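Local coordinates for protein CELL division inhibitor (Pyrococcus furiosus, PDB 1G3Q) that probably hydrolyses ATP as a MinD-type cell-division ATPase, holding ADP and a magnesium ion at its P-loop, at residues Gly167-Arg172 against Ala195-Asp200; Thr141-Ser146 against Asp177-Pro182; Pro55-His60 against Ala72-Gln77; Gly31-Ala36 against Asn80-Pro85. All blocks are in the same frame, centred on the assembly; numbering follows the deposited sequence.

Contact 1 (Gly167-Arg172 against Ala195-Asp200); sequences GFVLNR and AVIPED. With ADP (adenosine-5'-diphosphate), chain C.
Asn171 OD1, which rests against Ile197 CB and CG2, shares the amino nitrogen N6 of ADP with Pro198 O, at the C-terminal ends of two parallel strands joined as a beta-alpha-beta crossover through helix 182-189. The bond from ADP N6 to Asn171 OD1 is 2.8 Å long and the one to Pro198 O 2.9 Å. Swung anti to the main-chain nitrogen (chi1 -173°), the Asn171 amide also brings ND2 within 2.9 Å of ADP N7. ND2 has a second acceptor in Thr14 O of the P-loop, which helps fix the rotation of the amide. Asp200 N donates to ADP N1 at 2.8 Å, so the base is recognised through N6, N7 and N1. Behind it the strands are laced by Leu170 N to Ala195 O and Ile197 N to Leu170 O, while Val169 CG1 and Ile197 CG1 press together at 3.5 Å. Arg172 and Glu199 run alongside each other, their guanidinium and carboxylate planes only 21° apart. In a side-on salt bridge, Arg172 NE donates to Glu199 OE1 at 2.9 Å and Arg172 NH2 to Glu199 OE2, each using the syn lone pair of its oxygen. One face of this Arg172 guanidinium lies against the nucleotide, with ADP C4 3.6 Å above its plane.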
loop_
_atom_site.group_PDB
_atom_site.type_symbol
_atom_site.label_atom_id
_atom_site.label_comp_id
_atom_site.label_asym_id
_atom_site.label_seq_id
_atom_site.Cartn_x
_atom_site.Cartn_y
_atom_site.Cartn_z
ATOM N N GLY A 167 0.055 -8.679 -9.786
ATOM C CA GLY A 167 0.623 -7.998 -10.934
ATOM C C GLY A 167 1.326 -6.748 -10.446
ATOM O O GLY A 167 1.680 -6.663 -9.268
ATOM N N PHE A 168 1.524 -5.771 -11.325
ATOM C CA PHE A 168 2.201 -4.552 -10.914
ATOM C C PHE A 168 1.546 -3.268 -11.406
ATOM O O PHE A 168 0.732 -3.273 -12.332
ATOM C CB PHE A 168 3.670 -4.591 -11.359
ATOM C CG PHE A 168 3.886 -4.289 -12.822
ATOM C CD1 PHE A 168 4.377 -3.049 -13.224
ATOM C CD2 PHE A 168 3.624 -5.251 -13.795
ATOM C CE1 PHE A 168 4.610 -2.770 -14.571
ATOM C CE2 PHE A 168 3.853 -4.983 -15.147
ATOM C CZ PHE A 168 4.347 -3.741 -15.535
ATOM N N VAL A 169 1.910 -2.170 -10.753
ATOM C CA VAL A 169 1.410 -0.849 -11.094
ATOM C C VAL A 169 2.604 -0.030 -11.558
ATOM O O VAL A 169 3.634 0.015 -10.882
ATOM C CB VAL A 169 0.784 -0.143 -9.865
ATOM C CG1 VAL A 169 0.389 1.286 -10.226
ATOM C CG2 VAL A 169 -0.430 -0.924 -9.375
ATOM N N LEU A 170 2.478 0.600 -12.720
ATOM C CA LEU A 170 3.552 1.431 -13.246
ATOM C C LEU A 170 3.195 2.851 -12.835
ATOM O O LEU A 170 2.404 3.519 -13.497
ATOM C CB LEU A 170 3.623 1.327 -14.771
ATOM C CG LEU A 170 4.759 2.091 -15.457
ATOM C CD1 LEU A 170 6.105 1.556 -14.980
ATOM C CD2 LEU A 170 4.632 1.935 -16.967
ATOM N N ASN A 171 3.780 3.304 -11.733
ATOM C CA ASN A 171 3.489 4.632 -11.217
ATOM C C ASN A 171 4.451 5.719 -11.685
ATOM O O ASN A 171 5.585 5.443 -12.085
ATOM C CB ASN A 171 3.449 4.580 -9.686
ATOM C CG ASN A 171 2.997 5.888 -9.068
ATOM O OD1 ASN A 171 2.072 6.532 -9.565
ATOM N ND2 ASN A 171 3.636 6.279 -7.970
ATOM N N ARG A 172 3.969 6.958 -11.638
ATOM C CA ARG A 172 4.744 8.126 -12.028
ATOM C C ARG A 172 5.185 8.085 -13.490
ATOM O O ARG A 172 6.279 8.533 -13.835
ATOM C CB ARG A 172 5.953 8.262 -11.102
ATOM C CG ARG A 172 5.594 7.986 -9.648
ATOM C CD ARG A 172 6.559 8.622 -8.675
ATOM N NE ARG A 172 6.523 10.081 -8.743
ATOM C CZ ARG A 172 7.148 10.878 -7.883
ATOM N NH1 ARG A 172 7.849 10.355 -6.887
ATOM N NH2 ARG A 172 7.083 12.195 -8.023
ATOM N N ALA A 195 -2.181 -1.495 -13.908
ATOM C CA ALA A 195 -2.533 -0.095 -14.070
ATOM C C ALA A 195 -1.331 0.807 -14.241
ATOM O O ALA A 195 -0.252 0.547 -13.702
ATOM C CB ALA A 195 -3.357 0.379 -12.872
ATOM N N VAL A 196 -1.532 1.868 -15.012
ATOM C CA VAL A 196 -0.501 2.859 -15.239
ATOM C C VAL A 196 -1.011 4.109 -14.540
ATOM O O VAL A 196 -2.065 4.638 -14.895
ATOM C CB VAL A 196 -0.313 3.170 -16.743
ATOM C CG1 VAL A 196 0.750 4.238 -16.922
ATOM C CG2 VAL A 196 0.089 1.907 -17.494
ATOM N N ILE A 197 -0.289 4.551 -13.519
ATOM C CA ILE A 197 -0.667 5.758 -12.790
ATOM C C ILE A 197 0.272 6.839 -13.310
ATOM O O ILE A 197 1.485 6.782 -13.102
ATOM C CB ILE A 197 -0.466 5.602 -11.265
ATOM C CG1 ILE A 197 -1.189 4.350 -10.757
ATOM C CG2 ILE A 197 -1.000 6.844 -10.544
ATOM C CD1 ILE A 197 -2.703 4.371 -10.946
ATOM N N PRO A 198 -0.277 7.840 -14.003
ATOM C CA PRO A 198 0.569 8.905 -14.539
ATOM C C PRO A 198 1.143 9.839 -13.486
ATOM O O PRO A 198 0.618 9.939 -12.374
ATOM C CB PRO A 198 -0.375 9.632 -15.489
ATOM C CG PRO A 198 -1.688 9.537 -14.759
ATOM C CD PRO A 198 -1.700 8.089 -14.309
ATOM N N GLU A 199 2.243 10.499 -13.836
ATOM C CA GLU A 199 2.855 11.483 -12.953
ATOM C C GLU A 199 1.777 12.557 -12.992
ATOM O O GLU A 199 1.397 13.020 -14.072
ATOM C CB GLU A 199 4.156 12.010 -13.564
ATOM C CG GLU A 199 4.911 13.036 -12.720
ATOM C CD GLU A 199 5.319 12.497 -11.363
ATOM O OE1 GLU A 199 5.463 11.265 -11.228
ATOM O OE2 GLU A 199 5.511 13.304 -10.432
ATOM N N ASP A 200 1.263 12.942 -11.831
ATOM C CA ASP A 200 0.190 13.927 -11.797
ATOM C C ASP A 200 0.249 14.791 -10.542
ATOM O O ASP A 200 0.123 14.286 -9.429
ATOM C CB ASP A 200 -1.153 13.194 -11.859
ATOM C CG ASP A 200 -2.338 14.129 -12.027
ATOM O OD1 ASP A 200 -2.180 15.356 -11.865
ATOM O OD2 ASP A 200 -3.443 13.623 -12.317
HETATM P PB ADP C . 6.663 5.481 -0.978
HETATM O O1B ADP C . 7.901 5.799 -0.297
HETATM O O2B ADP C . 6.904 4.449 -1.999
HETATM O O3B ADP C . 5.384 5.041 -0.021
HETATM P PA ADP C . 5.008 7.693 -1.591
HETATM O O1A ADP C . 5.000 8.418 -0.367
HETATM O O2A ADP C . 3.775 7.001 -1.861
HETATM O O3A ADP C . 6.180 6.742 -1.736
HETATM O "O5'" ADP C . 5.216 8.713 -2.675
HETATM C "C5'" ADP C . 6.381 9.624 -2.731
HETATM C "C4'" ADP C . 5.991 10.999 -3.137
HETATM O "O4'" ADP C . 5.683 11.072 -4.559
HETATM C "C3'" ADP C . 4.766 11.534 -2.466
HETATM O "O3'" ADP C . 4.983 12.873 -2.026
HETATM C "C2'" ADP C . 3.667 11.510 -3.484
HETATM O "O2'" ADP C . 2.687 12.540 -3.369
HETATM C "C1'" ADP C . 4.349 11.605 -4.782
HETATM N N9 ADP C . 3.764 10.739 -5.844
HETATM C C8 ADP C . 3.526 9.358 -5.915
HETATM N N7 ADP C . 2.988 8.934 -7.022
HETATM C C5 ADP C . 2.844 10.087 -7.761
HETATM C C6 ADP C . 2.319 10.332 -9.062
HETATM N N6 ADP C . 1.851 9.319 -9.791
HETATM N N1 ADP C . 2.312 11.646 -9.537
HETATM C C2 ADP C . 2.798 12.668 -8.768
HETATM N N3 ADP C . 3.313 12.523 -7.522
HETATM C C4 ADP C . 3.310 11.209 -7.069
#

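Contact 2 (Thr141-Ser146 against Asp177-Pro182)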
loop_
_atom_site.group_PDB
_atom_site.type_symbol
_atom_site.label_atom_id
_atom_site.label_comp_id
_atom_site.label_asym_id
_atom_site.label_seq_id
_atom_site.Cartn_x
_atom_site.Cartn_y
_atom_site.Cartn_z
ATOM N N THR A 141 6.088 0.049 -8.924
ATOM C CA THR A 141 7.374 0.421 -9.492
ATOM C C THR A 141 7.278 1.667 -10.358
ATOM O O THR A 141 6.189 2.088 -10.743
ATOM C CB THR A 141 7.930 -0.717 -10.368
ATOM O OG1 THR A 141 9.229 -0.359 -10.861
ATOM C CG2 THR A 141 7.003 -0.966 -11.552
ATOM N N ASN A 142 8.432 2.256 -10.652
ATOM C CA ASN A 142 8.492 3.429 -11.508
ATOM C C ASN A 142 9.082 2.958 -12.837
ATOM O O ASN A 142 9.588 1.841 -12.926
ATOM C CB ASN A 142 9.363 4.515 -10.877
ATOM C CG ASN A 142 8.801 5.010 -9.556
ATOM O OD1 ASN A 142 7.583 5.079 -9.374
ATOM N ND2 ASN A 142 9.685 5.371 -8.632
ATOM N N PRO A 143 9.012 3.796 -13.885
ATOM C CA PRO A 143 9.538 3.449 -15.212
ATOM C C PRO A 143 11.062 3.342 -15.350
ATOM O O PRO A 143 11.592 3.517 -16.447
ATOM C CB PRO A 143 8.965 4.550 -16.109
ATOM C CG PRO A 143 7.725 4.989 -15.382
ATOM C CD PRO A 143 8.204 5.024 -13.957
ATOM N N GLU A 144 11.764 3.061 -14.255
ATOM C CA GLU A 144 13.221 2.924 -14.296
ATOM C C GLU A 144 13.589 1.447 -14.322
ATOM O O GLU A 144 13.094 0.669 -13.512
ATOM C CB GLU A 144 13.865 3.571 -13.068
ATOM C CG GLU A 144 13.784 5.086 -13.015
ATOM C CD GLU A 144 14.441 5.650 -11.765
ATOM O OE1 GLU A 144 13.987 5.310 -10.650
ATOM O OE2 GLU A 144 15.414 6.427 -11.894
ATOM N N ILE A 145 14.471 1.061 -15.241
ATOM C CA ILE A 145 14.865 -0.339 -15.345
ATOM C C ILE A 145 15.354 -0.899 -14.011
ATOM O O ILE A 145 14.987 -2.011 -13.629
ATOM C CB ILE A 145 15.964 -0.546 -16.427
ATOM C CG1 ILE A 145 16.238 -2.042 -16.609
ATOM C CG2 ILE A 145 17.247 0.173 -16.026
ATOM C CD1 ILE A 145 15.013 -2.852 -17.000
ATOM N N SER A 146 16.173 -0.131 -13.298
ATOM C CA SER A 146 16.691 -0.580 -12.010
ATOM C C SER A 146 15.554 -0.783 -11.010
ATOM O O SER A 146 15.571 -1.719 -10.210
ATOM C CB SER A 146 17.699 0.434 -11.461
ATOM O OG SER A 146 17.127 1.729 -11.376
ATOM N N ASP A 177 11.044 11.850 -20.188
ATOM C CA ASP A 177 11.034 11.332 -21.554
ATOM C C ASP A 177 11.858 10.054 -21.645
ATOM O O ASP A 177 11.953 9.437 -22.708
ATOM C CB ASP A 177 11.599 12.368 -22.533
ATOM C CG ASP A 177 10.664 13.545 -22.750
ATOM O OD1 ASP A 177 9.513 13.322 -23.185
ATOM O OD2 ASP A 177 11.081 14.696 -22.490
ATOM N N ARG A 178 12.452 9.657 -20.524
ATOM C CA ARG A 178 13.278 8.458 -20.479
ATOM C C ARG A 178 12.511 7.273 -19.895
ATOM O O ARG A 178 13.029 6.157 -19.837
ATOM C CB ARG A 178 14.536 8.720 -19.643
ATOM C CG ARG A 178 15.191 10.076 -19.902
ATOM C CD ARG A 178 15.435 10.327 -21.387
ATOM N NE ARG A 178 16.377 9.375 -21.969
ATOM C CZ ARG A 178 17.655 9.271 -21.615
ATOM N NH1 ARG A 178 18.154 10.062 -20.673
ATOM N NH2 ARG A 178 18.438 8.377 -22.206
ATOM N N ASP A 179 11.276 7.519 -19.467
ATOM C CA ASP A 179 10.454 6.464 -18.884
ATOM C C ASP A 179 10.220 5.299 -19.831
ATOM O O ASP A 179 9.979 5.484 -21.023
ATOM C CB ASP A 179 9.093 7.010 -18.447
ATOM C CG ASP A 179 9.204 8.061 -17.366
ATOM O OD1 ASP A 179 10.078 7.919 -16.486
ATOM O OD2 ASP A 179 8.407 9.020 -17.391
ATOM N N ILE A 180 10.286 4.093 -19.283
ATOM C CA ILE A 180 10.055 2.884 -20.055
ATOM C C ILE A 180 8.549 2.769 -20.270
ATOM O O ILE A 180 7.781 2.758 -19.308
ATOM C CB ILE A 180 10.555 1.641 -19.289
ATOM C CG1 ILE A 180 12.057 1.772 -19.018
ATOM C CG2 ILE A 180 10.250 0.378 -20.079
ATOM C CD1 ILE A 180 12.635 0.652 -18.180
ATOM N N PRO A 181 8.103 2.699 -21.536
ATOM C CA PRO A 181 6.666 2.586 -21.811
ATOM C C PRO A 181 6.055 1.336 -21.181
ATOM O O PRO A 181 6.730 0.321 -21.019
ATOM C CB PRO A 181 6.606 2.574 -23.340
ATOM C CG PRO A 181 7.928 1.979 -23.731
ATOM C CD PRO A 181 8.881 2.673 -22.786
ATOM N N PRO A 182 4.762 1.395 -20.823
ATOM C CA PRO A 182 4.040 0.279 -20.202
ATOM C C PRO A 182 4.194 -1.095 -20.854
ATOM O O PRO A 182 4.471 -2.077 -20.168
ATOM C CB PRO A 182 2.586 0.764 -20.195
ATOM C CG PRO A 182 2.538 1.750 -21.322
ATOM C CD PRO A 182 3.834 2.491 -21.147
#
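The carboxylate of Asp179 lies beside the ring of Pro143, with Pro143 CG above the carboxylate plane, 3.9 Å from Asp179 OD1, and Pro143 CB reaching in at a slant. The two side chains point the same way, and their CB atoms are 3.4 Å apart. This surface contact joins two loops of the P-loop ATPase fold, one leading from strand 136-141 into helix 145-160, the other leading into helix 182-189. Beyond the proline, Asp179 OD2 accepts from the backbone amides of Ser176 and Gly174 and so braces the turn that precedes it. A leucine in place of Asp179 would probably leave those two amides without their acceptor and set that turn free to shift against Pro143. Next along the chain, Ile180 N donates to Pro143 O over 3.2 Å, in the carbonyl plane and on a lone pair. Because Ile180 CG1 stands beside its own backbone N (chi1 -60°), it reaches the same oxygen, and CD1 is carried on to the start of helix 145-160, where Leu148 also touches the Ile180 side chain. Ser146, in the first turn of that helix, bonds through OG to Lys11 NZ, linking this end to the P-loop. Ile180 CD1 ends 3.5 Å from Ile145 N and 3.9 Å from Ile145 CB.

Contact 3 (Pro55-His60 against Ala72-Gln77)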
loop_
_atom_site.group_PDB
_atom_site.type_symbol
_atom_site.label_atom_id
_atom_site.label_comp_id
_atom_site.label_asym_id
_atom_site.label_seq_id
_atom_site.Cartn_x
_atom_site.Cartn_y
_atom_site.Cartn_z
ATOM N N PRO A 55 -4.069 9.713 16.198
ATOM C CA PRO A 55 -4.230 8.452 16.932
ATOM C C PRO A 55 -3.295 8.239 18.124
ATOM O O PRO A 55 -2.080 8.348 17.996
ATOM C CB PRO A 55 -4.030 7.400 15.846
ATOM C CG PRO A 55 -2.992 8.037 14.974
ATOM C CD PRO A 55 -3.498 9.469 14.859
ATOM N N ASP A 56 -3.869 7.925 19.281
ATOM C CA ASP A 56 -3.070 7.677 20.479
ATOM C C ASP A 56 -2.530 6.252 20.514
ATOM O O ASP A 56 -1.514 5.982 21.157
ATOM C CB ASP A 56 -3.896 7.898 21.746
ATOM C CG ASP A 56 -4.297 9.339 21.944
ATOM O OD1 ASP A 56 -3.757 10.222 21.245
ATOM O OD2 ASP A 56 -5.149 9.587 22.818
ATOM N N VAL A 57 -3.224 5.339 19.839
ATOM C CA VAL A 57 -2.822 3.937 19.816
ATOM C C VAL A 57 -2.497 3.539 18.384
ATOM O O VAL A 57 -3.287 3.782 17.474
ATOM C CB VAL A 57 -3.948 3.026 20.350
ATOM C CG1 VAL A 57 -3.442 1.597 20.468
ATOM C CG2 VAL A 57 -4.435 3.537 21.701
ATOM N N THR A 58 -1.337 2.918 18.193
ATOM C CA THR A 58 -0.902 2.530 16.859
ATOM C C THR A 58 -0.478 1.073 16.759
ATOM O O THR A 58 -0.425 0.348 17.751
ATOM C CB THR A 58 0.306 3.375 16.414
ATOM O OG1 THR A 58 1.383 3.164 17.334
ATOM C CG2 THR A 58 -0.043 4.862 16.388
ATOM N N LEU A 59 -0.162 0.662 15.539
ATOM C CA LEU A 59 0.299 -0.693 15.283
ATOM C C LEU A 59 1.569 -0.930 16.104
ATOM O O LEU A 59 1.823 -2.040 16.572
ATOM C CB LEU A 59 0.591 -0.865 13.788
ATOM C CG LEU A 59 1.223 -2.177 13.306
ATOM C CD1 LEU A 59 0.384 -3.360 13.757
ATOM C CD2 LEU A 59 1.342 -2.146 11.790
ATOM N N HIS A 60 2.360 0.124 16.293
ATOM C CA HIS A 60 3.599 0.009 17.059
ATOM C C HIS A 60 3.322 -0.413 18.500
ATOM O O HIS A 60 4.079 -1.194 19.084
ATOM C CB HIS A 60 4.372 1.333 17.032
ATOM C CG HIS A 60 4.914 1.684 15.680
ATOM N ND1 HIS A 60 4.105 2.043 14.623
ATOM C CD2 HIS A 60 6.183 1.719 15.212
ATOM C CE1 HIS A 60 4.854 2.286 13.563
ATOM N NE2 HIS A 60 6.118 2.097 13.893
ATOM N N ALA A 72 -6.359 -0.229 17.904
ATOM C CA ALA A 72 -5.523 0.556 17.005
ATOM C C ALA A 72 -6.230 0.725 15.665
ATOM O O ALA A 72 -5.629 1.146 14.679
ATOM C CB ALA A 72 -4.168 -0.120 16.816
ATOM N N ILE A 73 -7.519 0.395 15.634
ATOM C CA ILE A 73 -8.310 0.537 14.412
ATOM C C ILE A 73 -9.125 1.827 14.482
ATOM O O ILE A 73 -9.952 2.008 15.378
ATOM C CB ILE A 73 -9.255 -0.667 14.214
ATOM C CG1 ILE A 73 -8.420 -1.939 13.995
ATOM C CG2 ILE A 73 -10.181 -0.416 13.030
ATOM C CD1 ILE A 73 -9.236 -3.200 13.835
ATOM N N TYR A 74 -8.890 2.720 13.528
ATOM C CA TYR A 74 -9.586 4.000 13.497
ATOM C C TYR A 74 -10.427 4.213 12.254
ATOM O O TYR A 74 -10.177 3.624 11.210
ATOM C CB TYR A 74 -8.583 5.153 13.578
ATOM C CG TYR A 74 -7.886 5.281 14.907
ATOM C CD1 TYR A 74 -6.882 4.390 15.279
ATOM C CD2 TYR A 74 -8.243 6.290 15.805
ATOM C CE1 TYR A 74 -6.248 4.502 16.514
ATOM C CE2 TYR A 74 -7.622 6.409 17.035
ATOM C CZ TYR A 74 -6.625 5.513 17.384
ATOM O OH TYR A 74 -6.010 5.633 18.605
ATOM N N MET A 75 -11.421 5.083 12.386
ATOM C CA MET A 75 -12.286 5.444 11.271
ATOM C C MET A 75 -11.489 6.476 10.486
ATOM O O MET A 75 -10.492 7.004 10.982
ATOM C CB MET A 75 -13.552 6.144 11.778
ATOM C CG MET A 75 -13.259 7.558 12.332
ATOM S SD MET A 75 -14.692 8.583 12.817
ATOM C CE MET A 75 -15.068 9.443 11.270
ATOM N N THR A 76 -11.924 6.754 9.263
ATOM C CA THR A 76 -11.310 7.792 8.447
ATOM C C THR A 76 -12.529 8.550 7.935
ATOM O O THR A 76 -13.660 8.107 8.139
ATOM C CB THR A 76 -10.530 7.240 7.237
ATOM O OG1 THR A 76 -11.452 6.718 6.273
ATOM C CG2 THR A 76 -9.562 6.149 7.673
ATOM N N GLN A 77 -12.312 9.680 7.275
ATOM C CA GLN A 77 -13.424 10.464 6.755
ATOM C C GLN A 77 -14.002 9.827 5.492
ATOM O O GLN A 77 -14.937 10.354 4.899
ATOM C CB GLN A 77 -12.948 11.879 6.436
ATOM C CG GLN A 77 -12.023 11.946 5.232
ATOM C CD GLN A 77 -11.220 13.226 5.192
ATOM O OE1 GLN A 77 -10.244 13.385 5.931
ATOM N NE2 GLN A 77 -11.631 14.154 4.340
#
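Tyr74 turns its CG anti to the carbonyl carbon (chi1 -69°), which carries the ring across to Pro55 and Val57, while Val57 sets CG1 anti to its backbone N (chi1 -173°) and so faces it to Ala72. Pro55 CB sits over one face of the tyrosine ring, 3.8 Å from the centroid, in a CH-pi contact. At the ring's edge, near its plane, Val57 O lies 3.2 Å from Tyr74 CE1. The hydroxyl reaches the backbone beyond: Val57 N donates to Tyr74 OH over 3.1 Å, a fairly straight bond with 160° at the hydrogen. The Val57 and Tyr74 side chains cross at about a right angle, with Val57 CB 3.8 Å from that oxygen. Closer to the helix, Val57 CG1 meets Ala72 CB at 4.1 Å, and Ala72 CB also rests 3.9 Å from Thr58 C. Thr58 is the N-cap of helix 59-63: its OG1 receives a weak bond from His60 N, and Asp61 OD2 bonds back to Thr58 N, as in the reciprocal half of a capping box. The backbone of Tyr74 is hydrogen-bonded to Val83 of strand 81-84. The contact thus fastens the lead-in to a capped helix onto strand 74-75, the short antiparallel edge strand of the otherwise parallel sheet in this P-loop ATPase.

Contact 4 (Gly31-Ala36 against Asn80-Pro85)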
loop_
_atom_site.group_PDB
_atom_site.type_symbol
_atom_site.label_atom_id
_atom_site.label_comp_id
_atom_site.label_asym_id
_atom_site.label_seq_id
_atom_site.Cartn_x
_atom_site.Cartn_y
_atom_site.Cartn_z
ATOM N N GLY A 31 -18.008 0.361 -2.182
ATOM C CA GLY A 31 -18.773 -0.383 -1.199
ATOM C C GLY A 31 -18.030 -1.476 -0.447
ATOM O O GLY A 31 -18.639 -2.193 0.341
ATOM N N ARG A 32 -16.727 -1.610 -0.675
ATOM C CA ARG A 32 -15.944 -2.638 0.007
ATOM C C ARG A 32 -15.386 -2.100 1.324
ATOM O O ARG A 32 -14.958 -0.947 1.391
ATOM C CB ARG A 32 -14.786 -3.103 -0.883
ATOM C CG ARG A 32 -15.185 -3.403 -2.324
ATOM C CD ARG A 32 -16.240 -4.502 -2.411
ATOM N NE ARG A 32 -16.768 -4.629 -3.768
ATOM C CZ ARG A 32 -17.628 -5.568 -4.155
ATOM N NH1 ARG A 32 -18.054 -5.601 -5.414
ATOM N NH2 ARG A 32 -18.055 -6.481 -3.291
ATOM N N LYS A 33 -15.393 -2.930 2.362
ATOM C CA LYS A 33 -14.875 -2.522 3.668
ATOM C C LYS A 33 -13.365 -2.719 3.654
ATOM O O LYS A 33 -12.876 -3.845 3.533
ATOM C CB LYS A 33 -15.514 -3.354 4.782
ATOM C CG LYS A 33 -15.175 -2.871 6.187
ATOM C CD LYS A 33 -15.876 -3.711 7.246
ATOM C CE LYS A 33 -15.454 -3.308 8.650
ATOM N NZ LYS A 33 -16.047 -4.207 9.688
ATOM N N VAL A 34 -12.632 -1.620 3.793
ATOM C CA VAL A 34 -11.174 -1.651 3.734
ATOM C C VAL A 34 -10.424 -1.242 4.998
ATOM O O VAL A 34 -10.839 -0.338 5.721
ATOM C CB VAL A 34 -10.672 -0.723 2.607
ATOM C CG1 VAL A 34 -9.167 -0.854 2.449
ATOM C CG2 VAL A 34 -11.393 -1.036 1.301
ATOM N N LEU A 35 -9.309 -1.922 5.250
ATOM C CA LEU A 35 -8.438 -1.590 6.373
ATOM C C LEU A 35 -7.083 -1.267 5.754
ATOM O O LEU A 35 -6.443 -2.136 5.152
ATOM C CB LEU A 35 -8.265 -2.758 7.351
ATOM C CG LEU A 35 -7.248 -2.417 8.457
ATOM C CD1 LEU A 35 -7.787 -1.269 9.316
ATOM C CD2 LEU A 35 -6.962 -3.636 9.322
ATOM N N ALA A 36 -6.664 -0.013 5.872
ATOM C CA ALA A 36 -5.372 0.408 5.342
ATOM C C ALA A 36 -4.386 0.258 6.496
ATOM O O ALA A 36 -4.537 0.898 7.535
ATOM C CB ALA A 36 -5.442 1.861 4.877
ATOM N N ASN A 80 -16.392 3.411 4.389
ATOM C CA ASN A 80 -15.887 2.043 4.411
ATOM C C ASN A 80 -14.371 1.901 4.516
ATOM O O ASN A 80 -13.829 0.818 4.289
ATOM C CB ASN A 80 -16.386 1.295 3.171
ATOM C CG ASN A 80 -17.894 1.392 3.004
ATOM O OD1 ASN A 80 -18.650 1.089 3.926
ATOM N ND2 ASN A 80 -18.336 1.818 1.823
ATOM N N VAL A 81 -13.688 2.981 4.870
ATOM C CA VAL A 81 -12.236 2.926 4.992
ATOM C C VAL A 81 -11.770 3.141 6.427
ATOM O O VAL A 81 -12.086 4.150 7.058
ATOM C CB VAL A 81 -11.558 3.972 4.083
ATOM C CG1 VAL A 81 -10.041 3.897 4.237
ATOM C CG2 VAL A 81 -11.951 3.726 2.636
ATOM N N TYR A 82 -11.019 2.176 6.940
ATOM C CA TYR A 82 -10.494 2.270 8.289
ATOM C C TYR A 82 -8.978 2.209 8.205
ATOM O O TYR A 82 -8.424 1.782 7.189
ATOM C CB TYR A 82 -11.043 1.129 9.144
ATOM C CG TYR A 82 -12.553 1.120 9.166
ATOM C CD1 TYR A 82 -13.280 0.602 8.097
ATOM C CD2 TYR A 82 -13.256 1.691 10.228
ATOM C CE1 TYR A 82 -14.673 0.654 8.077
ATOM C CE2 TYR A 82 -14.647 1.752 10.220
ATOM C CZ TYR A 82 -15.347 1.233 9.140
ATOM O OH TYR A 82 -16.717 1.307 9.121
ATOM N N VAL A 83 -8.305 2.649 9.257
ATOM C CA VAL A 83 -6.853 2.635 9.244
ATOM C C VAL A 83 -6.250 2.089 10.532
ATOM O O VAL A 83 -6.806 2.254 11.624
ATOM C CB VAL A 83 -6.297 4.063 8.960
ATOM C CG1 VAL A 83 -6.753 5.025 10.045
ATOM C CG2 VAL A 83 -4.762 4.042 8.862
ATOM N N LEU A 84 -5.133 1.386 10.367
ATOM C CA LEU A 84 -4.348 0.819 11.463
ATOM C C LEU A 84 -3.072 1.636 11.282
ATOM O O LEU A 84 -2.180 1.258 10.527
ATOM C CB LEU A 84 -4.085 -0.675 11.219
ATOM C CG LEU A 84 -3.150 -1.416 12.186
ATOM C CD1 LEU A 84 -3.493 -1.057 13.608
ATOM C CD2 LEU A 84 -3.265 -2.925 11.969
ATOM N N PRO A 85 -2.992 2.791 11.959
ATOM C CA PRO A 85 -1.864 3.723 11.897
ATOM C C PRO A 85 -0.568 3.316 12.574
ATOM O O PRO A 85 -0.550 2.479 13.463
ATOM C CB PRO A 85 -2.446 4.985 12.517
ATOM C CG PRO A 85 -3.266 4.406 13.648
ATOM C CD PRO A 85 -3.964 3.218 12.987
#
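Lys33 and Tyr82 cross obliquely on the face of the sheet that also bears Leu35: the lysine chain is extended, and its CG and CE pass 4.0 and 4.1 Å from Tyr82 CE1. Lys33 NZ travels on past the ring, where any cation-pi attraction is weak and long; it bonds to Lys111 O and lies against Phe112. The tyrosine instead turns an edge to the neighbouring backbone, with CD1 3.5 Å from Val34 O in the ring plane. Leu35 CD1 reaches across to Tyr82 CB at 4.0 Å and on to Leu84 CB at 4.2 Å. A serine in place of Tyr82 would probably uncover the aliphatic length of Lys33 and open a gap beside Val34 O. Val34, Val81, Ala36 and Val83 point to the opposite face, where helix 16-29 packs on Val34 and Ala36. Val83 puts CG2 anti to its own nitrogen, 3.4 Å from Ala36 O. At the start of the pair, Asn80 lays CB 3.2 Å from Arg32 O and ND2 near Gly31, which ends helix 16-29 in a Schellman motif; ND2 bonds to Gly28 O there. Between the layers, the backbone is stitched by Val34 N to Asn80 O, Tyr82 N to Val34 O, Ala36 N to Tyr82 O and Leu84 N to Ala36 O, the last being 2.9 Å. This parallel ladder, with the axes of segments 34-36 and 81-84 at 31°, is that of neighbouring strands in the central sheet of an alpha-beta-alpha P-loop ATPase.

The contacts form two groups: contacts 3 and 4 towards one edge of the central sheet, contact 1 at the other with the loops of contact 2 beside it. Contacts 1 and 2 touch, their centres 10 Å apart: Thr141 probably bonds through its N and O to Val169 O and Asn171 N, placing the loop of contact 2 beside the adenine-binding strand, with the side chain of Pro143 about 9 Å from ADP. Contacts 3 and 4 lie 11 Å apart between centres, contact 3 nested in the chain loop closed by contact 4, and meet where Leu59 N reaches Pro85 O. Centres of contacts 1 and 3 are about 28 Å apart. From contact 4, the Ala36 side chain is about 12 Å from both ADP and the magnesium ion.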